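Local coordinates for protein lipase (Streptomyces rimosus, PDB 5MAL) that hydrolyses triacylglycerols and other carboxylic esters, preferring medium-length acyl chains, and also cleaves long-chain acyl-CoA thioesters, at residues P142-V153 with E196-S206. Numbering follows the deposited sequence.
Sequences PRFYKLGGSCAV and ELCSGAPWLHS
Glu196 OE2 accepts from two waters that tie its carboxylate to 142-153. One water, 2.6 Å from Glu196 OE2, also takes an N-H from Arg143 NH2. The other donates to Tyr145 O and, over a longer reach, to Glu196 OE2. Arginine and carboxylate are thus bridged by water. Asp168 of helix 159-180 holds Arg143 NH1 in a salt bridge, and Gly194 N donates to Glu196 OE1.

Beside this, a single beta bridge pairs Tyr145 with Leu197. Lys146 N gives a nearly straight bond (172°) to Leu197 O, 2.8 Å away. Leu197 N returns a more bent one to Phe144 O. The Leu197 side chain crosses that of Tyr145 at a slant: CB lies 3.6 Å from Tyr145 CD1, and Leu197 CD1 reaches Tyr145 CE1 and CZ. Tyr145 OH bonds to the hydroxyl of Tyr215.

A type II turn from Glu196 to Ser199 presents Cys198 to Cys151. Their disulfide has a chi3 of -82°. Cys151 SG is anti to its own N (chi1 -171°), which carries it across to Cys198. Cys198 SG also sits at the edge of the Tyr145 ring, 3.8 Å from Tyr145 CD1. Ser199 N closes the turn on Glu196 O, and Ser199 OG donates to the same oxygen at 2.6 Å, on a lone pair; OG in turn accepts from Ala201 N, an ST turn.

Leu204 spreads its methyls, CD1 against Phe144 and CD2 3.8 Å from Pro142 CG. Its side chain lies near His216, the inferred active-site histidine. The disulfide and bridge thus join two loops on the catalytic side of an SGNH-hydrolase fold.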
# COMPACT_ATOMS: atom_id res chain seq x y z
N PRO A 142 -3.59 3.00 -4.73
CA PRO A 142 -4.11 3.76 -5.86
C PRO A 142 -5.15 2.93 -6.59
O PRO A 142 -5.04 1.70 -6.58
CB PRO A 142 -2.86 3.98 -6.74
CG PRO A 142 -2.04 2.74 -6.49
CD PRO A 142 -2.28 2.38 -5.02
N ARG A 143 -6.16 3.57 -7.16
CA ARG A 143 -6.95 2.91 -8.19
C ARG A 143 -5.97 2.49 -9.26
O ARG A 143 -5.10 3.28 -9.65
CB ARG A 143 -8.03 3.84 -8.76
CG ARG A 143 -9.30 3.90 -7.94
CD ARG A 143 -10.33 4.77 -8.64
NE ARG A 143 -9.79 6.10 -8.84
CZ ARG A 143 -10.05 7.14 -8.06
NH1 ARG A 143 -10.87 6.99 -7.02
NH2 ARG A 143 -9.51 8.32 -8.32
N PHE A 144 -6.07 1.25 -9.73
CA PHE A 144 -5.08 0.71 -10.64
C PHE A 144 -5.23 1.22 -12.07
O PHE A 144 -4.25 1.25 -12.82
CB PHE A 144 -5.12 -0.81 -10.66
CG PHE A 144 -4.51 -1.48 -9.45
CD1 PHE A 144 -3.72 -0.78 -8.57
CD2 PHE A 144 -4.73 -2.83 -9.23
CE1 PHE A 144 -3.16 -1.40 -7.46
CE2 PHE A 144 -4.18 -3.47 -8.12
CZ PHE A 144 -3.40 -2.75 -7.23
N TYR A 145 -6.45 1.59 -12.47
CA TYR A 145 -6.74 1.84 -13.87
C TYR A 145 -7.39 3.19 -14.15
O TYR A 145 -8.20 3.67 -13.36
CB TYR A 145 -7.67 0.74 -14.41
CG TYR A 145 -6.98 -0.58 -14.51
CD1 TYR A 145 -6.10 -0.83 -15.54
CD2 TYR A 145 -7.20 -1.58 -13.56
CE1 TYR A 145 -5.43 -2.02 -15.64
CE2 TYR A 145 -6.54 -2.79 -13.65
CZ TYR A 145 -5.65 -3.00 -14.70
OH TYR A 145 -4.97 -4.19 -14.84
N LYS A 146 -7.02 3.77 -15.28
CA LYS A 146 -7.78 4.87 -15.86
C LYS A 146 -8.83 4.24 -16.75
O LYS A 146 -8.49 3.43 -17.62
CB LYS A 146 -6.90 5.81 -16.67
CG LYS A 146 -7.72 6.80 -17.50
CD LYS A 146 -6.86 7.47 -18.56
CE LYS A 146 -7.46 8.80 -19.02
NZ LYS A 146 -8.93 8.88 -18.76
N LEU A 147 -10.09 4.59 -16.54
CA LEU A 147 -11.16 4.04 -17.35
C LEU A 147 -11.52 4.96 -18.52
O LEU A 147 -11.29 6.17 -18.45
CB LEU A 147 -12.39 3.79 -16.49
CG LEU A 147 -12.20 2.88 -15.27
CD1 LEU A 147 -13.54 2.62 -14.61
CD2 LEU A 147 -11.53 1.57 -15.67
N GLY A 148 -12.09 4.38 -19.58
CA GLY A 148 -12.72 5.16 -20.63
C GLY A 148 -11.98 5.23 -21.95
O GLY A 148 -12.54 5.64 -22.97
N GLY A 149 -10.71 4.85 -21.93
CA GLY A 149 -9.93 4.89 -23.15
C GLY A 149 -9.60 3.51 -23.65
O GLY A 149 -9.87 2.51 -22.99
N SER A 150 -9.03 3.45 -24.84
CA SER A 150 -8.44 2.23 -25.34
C SER A 150 -7.23 1.92 -24.48
O SER A 150 -6.47 2.82 -24.16
CB SER A 150 -8.06 2.39 -26.82
OG SER A 150 -7.68 1.15 -27.40
N CYS A 151 -7.07 0.67 -24.08
CA CYS A 151 -5.89 0.30 -23.30
C CYS A 151 -5.34 -1.07 -23.69
O CYS A 151 -6.10 -2.04 -23.81
CB CYS A 151 -6.19 0.32 -21.81
SG CYS A 151 -4.67 0.11 -20.84
N ALA A 152 -4.03 -1.14 -23.84
CA ALA A 152 -3.36 -2.33 -24.38
C ALA A 152 -3.12 -3.37 -23.31
O ALA A 152 -1.98 -3.76 -23.06
CB ALA A 152 -2.05 -1.94 -25.04
N VAL A 153 -4.18 -3.84 -22.68
CA VAL A 153 -4.00 -4.75 -21.58
C VAL A 153 -5.03 -5.89 -21.64
O VAL A 153 -6.06 -5.76 -22.30
CB VAL A 153 -4.06 -3.98 -20.26
CG1 VAL A 153 -5.51 -3.66 -19.87
CG2 VAL A 153 -3.34 -4.72 -19.21
N GLU A 196 -2.45 6.11 -13.65
CA GLU A 196 -2.94 4.75 -13.49
C GLU A 196 -2.48 3.91 -14.68
O GLU A 196 -1.93 4.44 -15.64
CB GLU A 196 -4.47 4.74 -13.41
CG GLU A 196 -5.04 5.76 -12.43
CD GLU A 196 -5.39 7.10 -13.07
OE1 GLU A 196 -4.80 7.48 -14.10
OE2 GLU A 196 -6.29 7.79 -12.54
N LEU A 197 -2.66 2.61 -14.60
CA LEU A 197 -2.54 1.81 -15.80
C LEU A 197 -3.57 2.34 -16.79
O LEU A 197 -4.65 2.78 -16.38
CB LEU A 197 -2.74 0.33 -15.49
CG LEU A 197 -1.66 -0.24 -14.58
CD1 LEU A 197 -1.96 -1.69 -14.21
CD2 LEU A 197 -0.29 -0.15 -15.24
N CYS A 198 -3.20 2.34 -18.07
CA CYS A 198 -4.02 2.84 -19.18
C CYS A 198 -4.11 4.36 -19.20
O CYS A 198 -4.86 4.93 -19.99
CB CYS A 198 -5.43 2.27 -19.15
SG CYS A 198 -5.49 0.48 -19.03
N SER A 199 -3.34 5.03 -18.35
CA SER A 199 -3.37 6.50 -18.34
C SER A 199 -2.47 7.07 -19.43
O SER A 199 -2.60 8.24 -19.79
CB SER A 199 -2.91 7.03 -17.01
OG SER A 199 -1.54 6.72 -16.86
N GLY A 200 -1.55 6.26 -19.92
CA GLY A 200 -0.54 6.71 -20.87
C GLY A 200 0.70 7.17 -20.13
O GLY A 200 1.74 7.43 -20.72
N ALA A 201 0.57 7.29 -18.81
CA ALA A 201 1.70 7.69 -17.98
C ALA A 201 1.78 6.85 -16.71
O ALA A 201 1.83 7.41 -15.61
CB ALA A 201 1.58 9.17 -17.63
N PRO A 202 1.79 5.51 -16.85
CA PRO A 202 1.63 4.67 -15.66
C PRO A 202 2.75 4.85 -14.65
O PRO A 202 3.93 4.93 -15.01
CB PRO A 202 1.62 3.25 -16.24
CG PRO A 202 2.43 3.36 -17.50
CD PRO A 202 2.04 4.71 -18.06
N TRP A 203 2.35 4.96 -13.38
CA TRP A 203 3.26 4.92 -12.25
C TRP A 203 3.11 3.61 -11.50
O TRP A 203 3.57 3.48 -10.37
CB TRP A 203 3.00 6.06 -11.29
CG TRP A 203 3.54 7.35 -11.75
CD1 TRP A 203 4.33 7.58 -12.86
CD2 TRP A 203 3.35 8.62 -11.12
NE1 TRP A 203 4.63 8.92 -12.94
CE2 TRP A 203 4.04 9.58 -11.89
CE3 TRP A 203 2.66 9.03 -9.98
CZ2 TRP A 203 4.06 10.93 -11.55
CZ3 TRP A 203 2.68 10.38 -9.65
CH2 TRP A 203 3.37 11.31 -10.43
N LEU A 204 2.40 2.68 -12.14
CA LEU A 204 2.25 1.32 -11.63
C LEU A 204 2.79 0.38 -12.67
O LEU A 204 2.66 0.65 -13.86
CB LEU A 204 0.79 0.98 -11.37
CG LEU A 204 0.05 1.87 -10.39
CD1 LEU A 204 -1.45 1.66 -10.57
CD2 LEU A 204 0.50 1.52 -9.00
N HIS A 205 3.37 -0.72 -12.23
CA HIS A 205 3.66 -1.82 -13.14
C HIS A 205 2.35 -2.46 -13.54
O HIS A 205 1.46 -2.61 -12.71
CB HIS A 205 4.57 -2.87 -12.49
CG HIS A 205 5.94 -2.38 -12.16
ND1 HIS A 205 6.95 -2.31 -13.10
CD2 HIS A 205 6.48 -1.96 -11.00
CE1 HIS A 205 8.04 -1.84 -12.53
NE2 HIS A 205 7.79 -1.64 -11.25
N SER A 206 2.25 -2.85 -14.80
CA SER A 206 1.12 -3.67 -15.20
C SER A 206 1.43 -5.09 -14.76
O SER A 206 2.27 -5.32 -13.90
CB SER A 206 0.89 -3.60 -16.70
OG SER A 206 -0.33 -4.25 -17.03
O HOH W 1 -8.87 5.87 -12.04
O HOH W 2 -7.02 7.47 -10.07